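Long-range contacts in triacylglycerol lipase (Clostridium botulinum, PDB 5AH1), which hydrolyses ester bonds of triacylglycerols as a zinc-binding lipase of the alpha/beta-hydrolase fold, and also acts on synthetic polyesters: residues V81-F86 with I176-H181; G217-H222 with Q323-Y328; L308-A313 with D372-D377; Y328-T333 with W415-R420. All coordinates share one frame; numbering follows the deposited sequence.

Contact 1. Residues V81-F86 with I176-H181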
# COMPACT_ATOMS: atom_id res chain seq x y z
N VAL A 81 8.69 7.99 6.07
CA VAL A 81 7.47 7.52 6.70
C VAL A 81 6.95 6.35 5.86
O VAL A 81 6.67 6.49 4.67
CB VAL A 81 6.40 8.65 6.83
CG1 VAL A 81 5.08 8.11 7.36
CG2 VAL A 81 6.92 9.77 7.73
N LEU A 82 6.79 5.21 6.52
CA LEU A 82 6.34 3.96 5.90
C LEU A 82 4.82 3.82 6.02
O LEU A 82 4.27 4.06 7.10
CB LEU A 82 7.00 2.79 6.64
CG LEU A 82 8.53 2.75 6.64
CD1 LEU A 82 9.03 1.68 7.58
CD2 LEU A 82 9.08 2.50 5.25
N VAL A 83 4.18 3.42 4.93
CA VAL A 83 2.72 3.33 4.87
C VAL A 83 2.28 1.99 4.25
O VAL A 83 2.51 1.71 3.08
CB VAL A 83 2.13 4.50 4.07
CG1 VAL A 83 0.59 4.43 4.12
CG2 VAL A 83 2.64 5.84 4.59
N HIS A 84 1.68 1.16 5.10
CA HIS A 84 1.22 -0.17 4.73
C HIS A 84 0.04 -0.15 3.76
O HIS A 84 -0.60 0.89 3.54
CB HIS A 84 0.80 -0.92 6.00
CG HIS A 84 -0.38 -0.30 6.69
ND1 HIS A 84 -1.67 -0.51 6.28
CD2 HIS A 84 -0.46 0.55 7.75
CE1 HIS A 84 -2.50 0.17 7.06
NE2 HIS A 84 -1.79 0.82 7.96
N GLY A 85 -0.22 -1.32 3.19
CA GLY A 85 -1.33 -1.50 2.26
C GLY A 85 -2.61 -2.04 2.86
O GLY A 85 -2.99 -1.75 3.99
N PHE A 86 -3.30 -2.79 2.02
CA PHE A 86 -4.58 -3.41 2.36
C PHE A 86 -4.36 -4.48 3.43
O PHE A 86 -3.43 -5.29 3.30
CB PHE A 86 -5.15 -4.02 1.08
CG PHE A 86 -6.49 -4.68 1.21
CD1 PHE A 86 -7.63 -3.96 1.51
CD2 PHE A 86 -6.63 -6.01 0.93
CE1 PHE A 86 -8.86 -4.57 1.56
CE2 PHE A 86 -7.85 -6.62 0.99
CZ PHE A 86 -8.96 -5.90 1.31
N ILE A 176 9.33 15.12 4.10
CA ILE A 176 9.51 13.70 4.31
C ILE A 176 9.56 12.94 2.98
O ILE A 176 9.14 13.44 1.95
CB ILE A 176 8.37 13.10 5.18
CG1 ILE A 176 7.01 13.17 4.46
CG2 ILE A 176 8.32 13.81 6.53
CD1 ILE A 176 5.87 12.47 5.22
N HIS A 177 10.06 11.71 3.05
CA HIS A 177 9.98 10.73 1.98
C HIS A 177 8.88 9.76 2.37
O HIS A 177 8.96 9.15 3.44
CB HIS A 177 11.26 9.93 1.85
CG HIS A 177 12.47 10.74 1.54
ND1 HIS A 177 12.69 11.30 0.30
CD2 HIS A 177 13.53 11.08 2.31
CE1 HIS A 177 13.84 11.94 0.32
NE2 HIS A 177 14.37 11.83 1.52
N LEU A 178 7.87 9.59 1.52
CA LEU A 178 6.82 8.60 1.78
C LEU A 178 7.12 7.33 1.01
O LEU A 178 7.42 7.38 -0.19
CB LEU A 178 5.45 9.14 1.36
CG LEU A 178 4.84 10.15 2.33
CD1 LEU A 178 3.69 10.89 1.65
CD2 LEU A 178 4.36 9.47 3.59
N ILE A 179 7.02 6.20 1.69
CA ILE A 179 7.16 4.89 1.06
C ILE A 179 5.92 4.08 1.37
O ILE A 179 5.61 3.86 2.54
CB ILE A 179 8.43 4.14 1.55
CG1 ILE A 179 9.70 4.96 1.28
CG2 ILE A 179 8.53 2.78 0.89
CD1 ILE A 179 11.02 4.32 1.72
N GLY A 180 5.25 3.62 0.32
CA GLY A 180 4.00 2.92 0.48
C GLY A 180 3.99 1.60 -0.26
O GLY A 180 4.27 1.55 -1.45
N HIS A 181 3.63 0.53 0.45
CA HIS A 181 3.55 -0.80 -0.14
C HIS A 181 2.11 -1.11 -0.47
O HIS A 181 1.20 -0.76 0.29
CB HIS A 181 4.11 -1.84 0.83
CG HIS A 181 3.98 -3.25 0.36
ND1 HIS A 181 3.06 -4.14 0.89
CD2 HIS A 181 4.59 -3.92 -0.65
CE1 HIS A 181 3.17 -5.30 0.28
NE2 HIS A 181 4.09 -5.19 -0.66
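V83 N donates to I179 O at 2.8 Å, the shortest of four backbone hydrogen bonds between two parallel strands. The others run from V81 N to H177 O, from I179 N to V81 O and from H181 N to V83 O. The ladder pairs V81 with L178, L82 with I179 and V83 with G180, inside the central parallel sheet of an alpha/beta-hydrolase. V81, V83 and L178 share one sheet face, and helix 183-197 covers V83 and L178. L178 CD2 touches both valines, 3.9 Å from V81 CB and 4.1 Å from V83 CG2. V81 CG2 lies anti to its carbonyl carbon, and this turns it toward I176 CD1 at 3.8 Å. On the face of L82 and I179 the two side chains run side by side, with L82 CD2 4.1 Å from I179 CB. G180 CA approaches V83 O at 3.2 Å, a CA-H...O contact. Beyond the ladder, H84 ND1 donates to G85 O at 2.9 Å, in the ring plane and onto a carbonyl lone pair. H84 NE2 is held by V122, so both ring nitrogens are bonded, which fixes the ring rotation. H181 ND1 bonds Y99 OH and NE2 bonds H426 O. G180 opens a GxSxG pattern with S182, consistent with the nucleophile elbow of this fold. This fully buried contact rests on four backbone bonds and apolar packing on both faces.

Contact 2. Residues G217-H222 with Q323-Y328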
# COMPACT_ATOMS: atom_id res chain seq x y z
N GLY A 217 -1.62 23.98 -1.05
CA GLY A 217 -0.49 24.87 -0.86
C GLY A 217 0.61 24.32 0.02
O GLY A 217 1.50 25.07 0.39
N LYS A 218 0.57 23.03 0.34
CA LYS A 218 1.57 22.42 1.21
C LYS A 218 2.49 21.53 0.40
O LYS A 218 2.02 20.66 -0.35
CB LYS A 218 0.89 21.62 2.33
CG LYS A 218 0.07 22.51 3.24
CD LYS A 218 -0.85 21.72 4.16
CE LYS A 218 -1.87 22.63 4.84
NZ LYS A 218 -2.75 23.32 3.85
N HIS A 219 3.79 21.75 0.56
CA HIS A 219 4.84 21.05 -0.18
C HIS A 219 5.75 20.34 0.80
O HIS A 219 6.93 20.65 0.95
CB HIS A 219 5.55 22.06 -1.08
CG HIS A 219 4.59 22.78 -1.97
ND1 HIS A 219 3.94 22.15 -3.01
CD2 HIS A 219 4.07 24.03 -1.90
CE1 HIS A 219 3.11 23.00 -3.58
NE2 HIS A 219 3.16 24.14 -2.93
N TRP A 220 5.16 19.36 1.48
CA TRP A 220 5.77 18.66 2.60
C TRP A 220 6.46 17.36 2.19
O TRP A 220 7.12 16.74 3.01
CB TRP A 220 4.68 18.27 3.59
CG TRP A 220 4.00 19.40 4.29
CD1 TRP A 220 4.26 20.74 4.17
CD2 TRP A 220 2.96 19.28 5.26
NE1 TRP A 220 3.42 21.45 5.01
CE2 TRP A 220 2.63 20.58 5.69
CE3 TRP A 220 2.27 18.19 5.80
CZ2 TRP A 220 1.64 20.82 6.65
CZ3 TRP A 220 1.29 18.42 6.75
CH2 TRP A 220 0.98 19.73 7.16
N ILE A 221 6.24 16.94 0.94
CA ILE A 221 6.64 15.62 0.48
C ILE A 221 7.75 15.75 -0.57
O ILE A 221 7.55 16.36 -1.61
CB ILE A 221 5.45 14.87 -0.15
CG1 ILE A 221 4.22 14.92 0.79
CG2 ILE A 221 5.87 13.48 -0.48
CD1 ILE A 221 4.45 14.37 2.18
N HIS A 222 8.93 15.22 -0.26
CA HIS A 222 10.03 15.29 -1.21
C HIS A 222 9.98 14.16 -2.24
O HIS A 222 10.32 14.36 -3.41
CB HIS A 222 11.37 15.27 -0.49
CG HIS A 222 12.50 15.74 -1.32
ND1 HIS A 222 12.44 16.89 -2.08
CD2 HIS A 222 13.75 15.24 -1.50
CE1 HIS A 222 13.59 17.07 -2.70
NE2 HIS A 222 14.39 16.07 -2.38
N GLN A 323 2.86 15.39 -8.73
CA GLN A 323 3.13 16.81 -8.55
C GLN A 323 4.51 17.18 -9.09
O GLN A 323 5.44 16.38 -9.01
CB GLN A 323 3.00 17.14 -7.06
CG GLN A 323 1.58 16.94 -6.53
CD GLN A 323 0.60 17.91 -7.16
OE1 GLN A 323 0.90 19.09 -7.32
NE2 GLN A 323 -0.58 17.43 -7.53
N PRO A 324 4.65 18.39 -9.63
CA PRO A 324 5.87 18.72 -10.39
C PRO A 324 7.13 18.88 -9.54
O PRO A 324 8.23 18.82 -10.07
CB PRO A 324 5.50 20.04 -11.08
CG PRO A 324 4.40 20.61 -10.26
CD PRO A 324 3.61 19.43 -9.80
N ASP A 325 6.94 19.07 -8.24
CA ASP A 325 8.04 19.29 -7.31
C ASP A 325 8.33 18.09 -6.40
O ASP A 325 9.02 18.23 -5.40
CB ASP A 325 7.74 20.54 -6.47
CG ASP A 325 6.42 20.46 -5.69
OD1 ASP A 325 5.50 19.68 -6.02
OD2 ASP A 325 6.31 21.23 -4.71
N VAL A 326 7.82 16.91 -6.78
CA VAL A 326 8.00 15.69 -6.01
C VAL A 326 8.63 14.62 -6.90
O VAL A 326 8.26 14.47 -8.07
CB VAL A 326 6.61 15.20 -5.48
CG1 VAL A 326 6.73 13.89 -4.71
CG2 VAL A 326 5.95 16.27 -4.63
N TYR A 327 9.57 13.87 -6.33
CA TYR A 327 10.13 12.71 -7.03
C TYR A 327 9.23 11.50 -6.82
O TYR A 327 8.83 11.22 -5.70
CB TYR A 327 11.53 12.38 -6.48
CG TYR A 327 12.58 13.42 -6.77
CD1 TYR A 327 13.27 13.42 -7.96
CD2 TYR A 327 12.90 14.38 -5.82
CE1 TYR A 327 14.27 14.36 -8.20
CE2 TYR A 327 13.86 15.33 -6.06
CZ TYR A 327 14.53 15.31 -7.24
OH TYR A 327 15.51 16.26 -7.47
N TYR A 328 8.96 10.75 -7.88
CA TYR A 328 8.15 9.54 -7.80
C TYR A 328 8.96 8.35 -8.27
O TYR A 328 9.59 8.38 -9.32
CB TYR A 328 6.85 9.67 -8.62
CG TYR A 328 5.89 10.69 -8.07
CD1 TYR A 328 6.01 12.03 -8.38
CD2 TYR A 328 4.82 10.31 -7.27
CE1 TYR A 328 5.15 12.98 -7.86
CE2 TYR A 328 3.96 11.25 -6.75
CZ TYR A 328 4.10 12.58 -7.07
OH TYR A 328 3.28 13.55 -6.57
O HOH W 1 4.06 19.32 -3.64
O HOH W 2 10.55 18.68 -3.15
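The parallel sheet of the alpha/beta-hydrolase fold begins here for two neighbouring strands, 221-227 and 327-331. A type I beta turn from Q323 to V326 leads into the second. One direct hydrogen bond joins the segments, from Y327 N to H222 O at 3.1 Å. Beside it the rings form a T-shaped pair. The CD2-CE2 edge of Y327 points at one face of H222, with planes at 77° and centroids 5.3 Å apart. Y327 OH is held by S451, near the C-terminus. I221 CG2 meets V326 CG1 at 4.3 Å, while V326 CG2 rests on I221 O. I221 also touches T192 of helix 183-197. Two waters fill in the polar links. One lies in the plane of the H222 ring and joins H222 ND1 to D325 O. The other joins the partly exposed H219 and D325. D325 CG stands between the backbone N and the carbonyl carbon (chi1 58°), which brings OD2 within 3.1 Å of H219 ND1. The angle is too poor for a hydrogen bond, and the ring and carboxylate planes are 72° apart. The water makes the polar link: it lies 2.9 Å from H219 ND1 and donates to D325 OD1 at 2.8 Å.

Contact 3. Residues L308-A313 with D372-D377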
# COMPACT_ATOMS: atom_id res chain seq x y z
N LEU A 308 -9.30 -0.52 -5.02
CA LEU A 308 -8.34 -1.50 -5.53
C LEU A 308 -8.68 -2.05 -6.90
O LEU A 308 -7.81 -2.60 -7.57
CB LEU A 308 -8.22 -2.67 -4.56
CG LEU A 308 -7.52 -2.34 -3.23
CD1 LEU A 308 -7.72 -3.45 -2.23
CD2 LEU A 308 -6.03 -2.06 -3.42
N SER A 309 -9.95 -1.96 -7.29
CA SER A 309 -10.37 -2.47 -8.59
C SER A 309 -9.80 -1.60 -9.70
O SER A 309 -9.43 -0.45 -9.46
CB SER A 309 -11.90 -2.51 -8.70
OG SER A 309 -12.47 -1.22 -8.83
N THR A 310 -9.74 -2.12 -10.92
CA THR A 310 -9.19 -1.31 -12.00
C THR A 310 -10.06 -0.09 -12.28
O THR A 310 -9.53 1.00 -12.53
CB THR A 310 -8.93 -2.15 -13.26
OG1 THR A 310 -10.15 -2.73 -13.73
CG2 THR A 310 -7.90 -3.25 -12.96
N GLU A 311 -11.38 -0.24 -12.25
CA GLU A 311 -12.26 0.91 -12.39
C GLU A 311 -11.99 1.98 -11.31
O GLU A 311 -11.96 3.19 -11.59
CB GLU A 311 -13.71 0.45 -12.30
CG GLU A 311 -14.77 1.56 -12.46
CD GLU A 311 -16.18 1.08 -12.15
OE1 GLU A 311 -16.32 0.19 -11.28
OE2 GLU A 311 -17.15 1.59 -12.77
N GLY A 312 -11.87 1.55 -10.06
CA GLY A 312 -11.71 2.47 -8.96
C GLY A 312 -10.34 3.14 -8.96
O GLY A 312 -10.23 4.32 -8.64
N ALA A 313 -9.32 2.39 -9.33
CA ALA A 313 -7.96 2.95 -9.42
C ALA A 313 -7.91 3.96 -10.57
O ALA A 313 -7.29 5.02 -10.44
CB ALA A 313 -6.97 1.84 -9.64
N ASP A 372 -17.33 0.55 -20.59
CA ASP A 372 -17.19 1.39 -19.40
C ASP A 372 -16.21 0.86 -18.37
O ASP A 372 -16.12 1.40 -17.27
CB ASP A 372 -18.54 1.65 -18.72
CG ASP A 372 -19.54 2.33 -19.62
OD1 ASP A 372 -19.14 3.24 -20.38
OD2 ASP A 372 -20.73 1.95 -19.57
N LEU A 373 -15.45 -0.18 -18.74
CA LEU A 373 -14.42 -0.71 -17.85
C LEU A 373 -13.10 -0.87 -18.61
O LEU A 373 -13.09 -1.14 -19.82
CB LEU A 373 -14.83 -2.06 -17.29
CG LEU A 373 -16.03 -2.04 -16.34
CD1 LEU A 373 -16.48 -3.45 -16.03
CD2 LEU A 373 -15.69 -1.31 -15.06
N PRO A 374 -11.96 -0.71 -17.91
CA PRO A 374 -10.66 -0.88 -18.57
C PRO A 374 -10.57 -2.25 -19.26
O PRO A 374 -11.02 -3.25 -18.71
CB PRO A 374 -9.68 -0.79 -17.40
CG PRO A 374 -10.37 0.12 -16.44
CD PRO A 374 -11.82 -0.22 -16.53
N ILE A 375 -9.98 -2.29 -20.45
CA ILE A 375 -9.82 -3.54 -21.16
C ILE A 375 -8.63 -4.29 -20.60
O ILE A 375 -7.52 -3.77 -20.58
CB ILE A 375 -9.69 -3.27 -22.67
CG1 ILE A 375 -11.03 -2.72 -23.20
CG2 ILE A 375 -9.34 -4.56 -23.41
CD1 ILE A 375 -10.94 -2.07 -24.56
N ILE A 376 -8.86 -5.51 -20.13
CA ILE A 376 -7.86 -6.35 -19.49
C ILE A 376 -7.50 -7.45 -20.48
O ILE A 376 -8.37 -8.24 -20.89
CB ILE A 376 -8.37 -6.99 -18.19
CG1 ILE A 376 -8.94 -5.92 -17.24
CG2 ILE A 376 -7.28 -7.80 -17.51
CD1 ILE A 376 -7.98 -4.81 -16.87
N ASP A 377 -6.24 -7.46 -20.90
CA ASP A 377 -5.73 -8.42 -21.86
C ASP A 377 -4.50 -9.12 -21.29
O ASP A 377 -4.20 -9.01 -20.10
CB ASP A 377 -5.42 -7.75 -23.22
CG ASP A 377 -4.29 -6.72 -23.16
OD1 ASP A 377 -3.66 -6.53 -22.10
OD2 ASP A 377 -4.02 -6.09 -24.21
O HOH W 3 -17.00 2.85 -15.09
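L373 CD2 lies against the flank of E311, 3.8 Å from both E311 CB and E311 CD, where the start of helix 310-317 meets the long loop between helix 357-363 and strand 403-405 of the alpha/beta-hydrolase domain. The two side chains cross at a slant. The anti torsion at chi1 (-178°) and the extended chain beyond it lay CB, CG and CD of E311 along the leucine methyl. Next to this pair, P374 CG packs on T310 OG1 at 3.9 Å, the two side chains sliding past each other in opposite directions. T310 CG2 faces I376 CD1 at 4.2 Å. No direct hydrogen bond crosses the contact. Further out, T310 OG1 is bonded to D238 and R368. R368 also binds P374 O, and so holds both sides of the contact. D238 is a ligand of a bound potassium ion, and T310 thus contacts a ligand residue of that site. The helix start is capped by S309, whose OG accepts from G312 N at 3.1 Å. Beside the partly exposed E311 one water bridges the segments, donating to E311 OE2 at 2.6 Å and to D372 O at 2.8 Å.

Contact 4. Residues Y328-T333 with W415-R420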
# COMPACT_ATOMS: atom_id res chain seq x y z
N TYR A 328 8.96 10.75 -7.88
CA TYR A 328 8.15 9.54 -7.80
C TYR A 328 8.96 8.35 -8.27
O TYR A 328 9.59 8.38 -9.32
CB TYR A 328 6.85 9.67 -8.62
CG TYR A 328 5.89 10.69 -8.07
CD1 TYR A 328 6.01 12.03 -8.38
CD2 TYR A 328 4.82 10.31 -7.27
CE1 TYR A 328 5.15 12.98 -7.86
CE2 TYR A 328 3.96 11.25 -6.75
CZ TYR A 328 4.10 12.58 -7.07
OH TYR A 328 3.28 13.55 -6.57
N PHE A 329 8.95 7.31 -7.44
CA PHE A 329 9.61 6.04 -7.75
C PHE A 329 8.61 4.93 -7.66
O PHE A 329 7.83 4.90 -6.72
CB PHE A 329 10.75 5.78 -6.75
CG PHE A 329 11.81 6.84 -6.78
CD1 PHE A 329 12.85 6.78 -7.71
CD2 PHE A 329 11.75 7.92 -5.92
CE1 PHE A 329 13.81 7.76 -7.77
CE2 PHE A 329 12.69 8.91 -5.98
CZ PHE A 329 13.72 8.84 -6.91
N SER A 330 8.70 3.99 -8.58
CA SER A 330 7.86 2.80 -8.52
C SER A 330 8.69 1.54 -8.62
O SER A 330 9.62 1.45 -9.44
CB SER A 330 6.82 2.81 -9.63
OG SER A 330 7.48 2.92 -10.87
N TRP A 331 8.34 0.57 -7.78
CA TRP A 331 8.94 -0.75 -7.73
C TRP A 331 7.87 -1.80 -7.99
O TRP A 331 6.79 -1.76 -7.39
CB TRP A 331 9.57 -0.97 -6.36
CG TRP A 331 10.67 -0.00 -6.07
CD1 TRP A 331 10.56 1.21 -5.48
CD2 TRP A 331 12.06 -0.18 -6.39
NE1 TRP A 331 11.80 1.81 -5.40
CE2 TRP A 331 12.73 0.98 -5.95
CE3 TRP A 331 12.79 -1.20 -7.01
CZ2 TRP A 331 14.12 1.14 -6.10
CZ3 TRP A 331 14.14 -1.04 -7.16
CH2 TRP A 331 14.80 0.11 -6.70
N THR A 332 8.20 -2.71 -8.91
CA THR A 332 7.32 -3.77 -9.38
C THR A 332 7.86 -5.12 -8.90
O THR A 332 9.05 -5.41 -9.11
CB THR A 332 7.25 -3.78 -10.93
OG1 THR A 332 6.69 -2.54 -11.39
CG2 THR A 332 6.41 -4.94 -11.43
N THR A 333 7.01 -5.89 -8.24
CA THR A 333 7.32 -7.26 -7.87
C THR A 333 6.64 -8.22 -8.83
O THR A 333 5.52 -7.96 -9.30
CB THR A 333 6.89 -7.55 -6.41
OG1 THR A 333 5.67 -6.85 -6.11
CG2 THR A 333 7.95 -7.10 -5.43
N TRP A 415 7.28 9.58 -12.84
CA TRP A 415 7.60 8.27 -12.30
C TRP A 415 8.91 7.72 -12.86
O TRP A 415 9.07 7.58 -14.07
CB TRP A 415 6.46 7.28 -12.62
CG TRP A 415 5.23 7.66 -11.89
CD1 TRP A 415 4.26 8.53 -12.30
CD2 TRP A 415 4.88 7.27 -10.56
NE1 TRP A 415 3.31 8.69 -11.32
CE2 TRP A 415 3.66 7.90 -10.25
CE3 TRP A 415 5.45 6.40 -9.63
CZ2 TRP A 415 3.04 7.73 -9.02
CZ3 TRP A 415 4.84 6.23 -8.41
CH2 TRP A 415 3.64 6.88 -8.12
N ASN A 416 9.81 7.40 -11.94
CA ASN A 416 11.08 6.74 -12.22
C ASN A 416 10.78 5.27 -11.92
O ASN A 416 10.74 4.86 -10.76
CB ASN A 416 12.19 7.27 -11.32
CG ASN A 416 12.48 8.74 -11.56
OD1 ASN A 416 13.45 9.08 -12.24
ND2 ASN A 416 11.70 9.62 -10.97
N ALA A 417 10.49 4.50 -12.97
CA ALA A 417 10.12 3.10 -12.84
C ALA A 417 11.39 2.26 -12.71
O ALA A 417 12.18 2.13 -13.64
CB ALA A 417 9.26 2.65 -14.03
N MET A 418 11.59 1.72 -11.51
CA MET A 418 12.87 1.14 -11.13
C MET A 418 12.98 -0.32 -11.60
O MET A 418 11.98 -0.93 -11.99
CB MET A 418 13.08 1.31 -9.62
CG MET A 418 12.96 2.76 -9.17
SD MET A 418 14.20 3.85 -9.93
CE MET A 418 15.70 3.30 -9.13
N PRO A 419 14.20 -0.89 -11.57
CA PRO A 419 14.39 -2.24 -12.10
C PRO A 419 13.49 -3.27 -11.42
O PRO A 419 13.41 -3.31 -10.19
CB PRO A 419 15.89 -2.50 -11.85
CG PRO A 419 16.50 -1.15 -11.93
CD PRO A 419 15.49 -0.25 -11.25
N ARG A 420 12.82 -4.11 -12.20
CA ARG A 420 11.82 -5.02 -11.67
C ARG A 420 12.41 -5.96 -10.62
O ARG A 420 13.50 -6.49 -10.80
CB ARG A 420 11.19 -5.84 -12.80
CG ARG A 420 10.05 -6.74 -12.32
CD ARG A 420 9.19 -7.30 -13.45
NE ARG A 420 8.44 -6.25 -14.11
CZ ARG A 420 7.39 -6.45 -14.90
NH1 ARG A 420 6.94 -7.68 -15.10
NH2 ARG A 420 6.78 -5.43 -15.46
O HOH W 4 10.83 -2.32 -9.87
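M418 CB sits almost squarely over the six-membered ring of W331, 3.4 Å from its centroid, beside two neighbouring parallel strands of the alpha/beta-hydrolase sheet. Torsions chi1 (-55°) and chi2 (-61°) bring M418 SD to the edge of the F329 ring, 3.9 Å from F329 CD1, a Met-aromatic contact. The turn at chi3 sets M418 CE 4.0 Å from W331 CZ2. Helix 437-448 covers this side: Y443 bonds W331 NE1 and touches F329. On the other sheet face Y328 CB lies over the six-membered ring of W415 in a CH-pi contact, and Y328 CD2 is 3.6 Å from W415 CZ2, the ring planes oblique at 46°. S330 CB packs beside the same indole, while S330 OG bonds D393. Between the faces the backbone ladder pairs F329 with N416 and S330 with A417. M418 N donates to S330 O, and S330 N to N416 O. Y328 O is gripped from opposite faces of its carbonyl plane by N416 N at 2.8 Å and N416 ND2 at 3.0 Å. K411 O also bonds ND2. Further along, a water accepts from T332 N and donates to M418 O. T332 CG2 lies over one face of the guanidinium of the exposed R420, 3.6 Å from R420 NE.

Contacts 1, 2 and 4 follow one another across a single parallel sheet, in the strand order 80-83, 176-181, 221-227, 327-331, 415-417. Contacts 1 and 2 touch directly. I176 O lies 2.8 Å from H222 N, and L178 CD1 packs on I221 CD1 at 3.6 Å. Contacts 2 and 4 share Y328, with centres about 18 Å apart. Contact 3 lies off the sheet, its centre about 24 Å from that of contact 1, which it meets where F86 CD1 touches L308 CD1 at 3.8 Å. The probable nucleophile elbow begins at G180, at the end of strand 176-181 of contact 1. In contact 3 the E311 side chain is about 8 Å from a bound potassium ion.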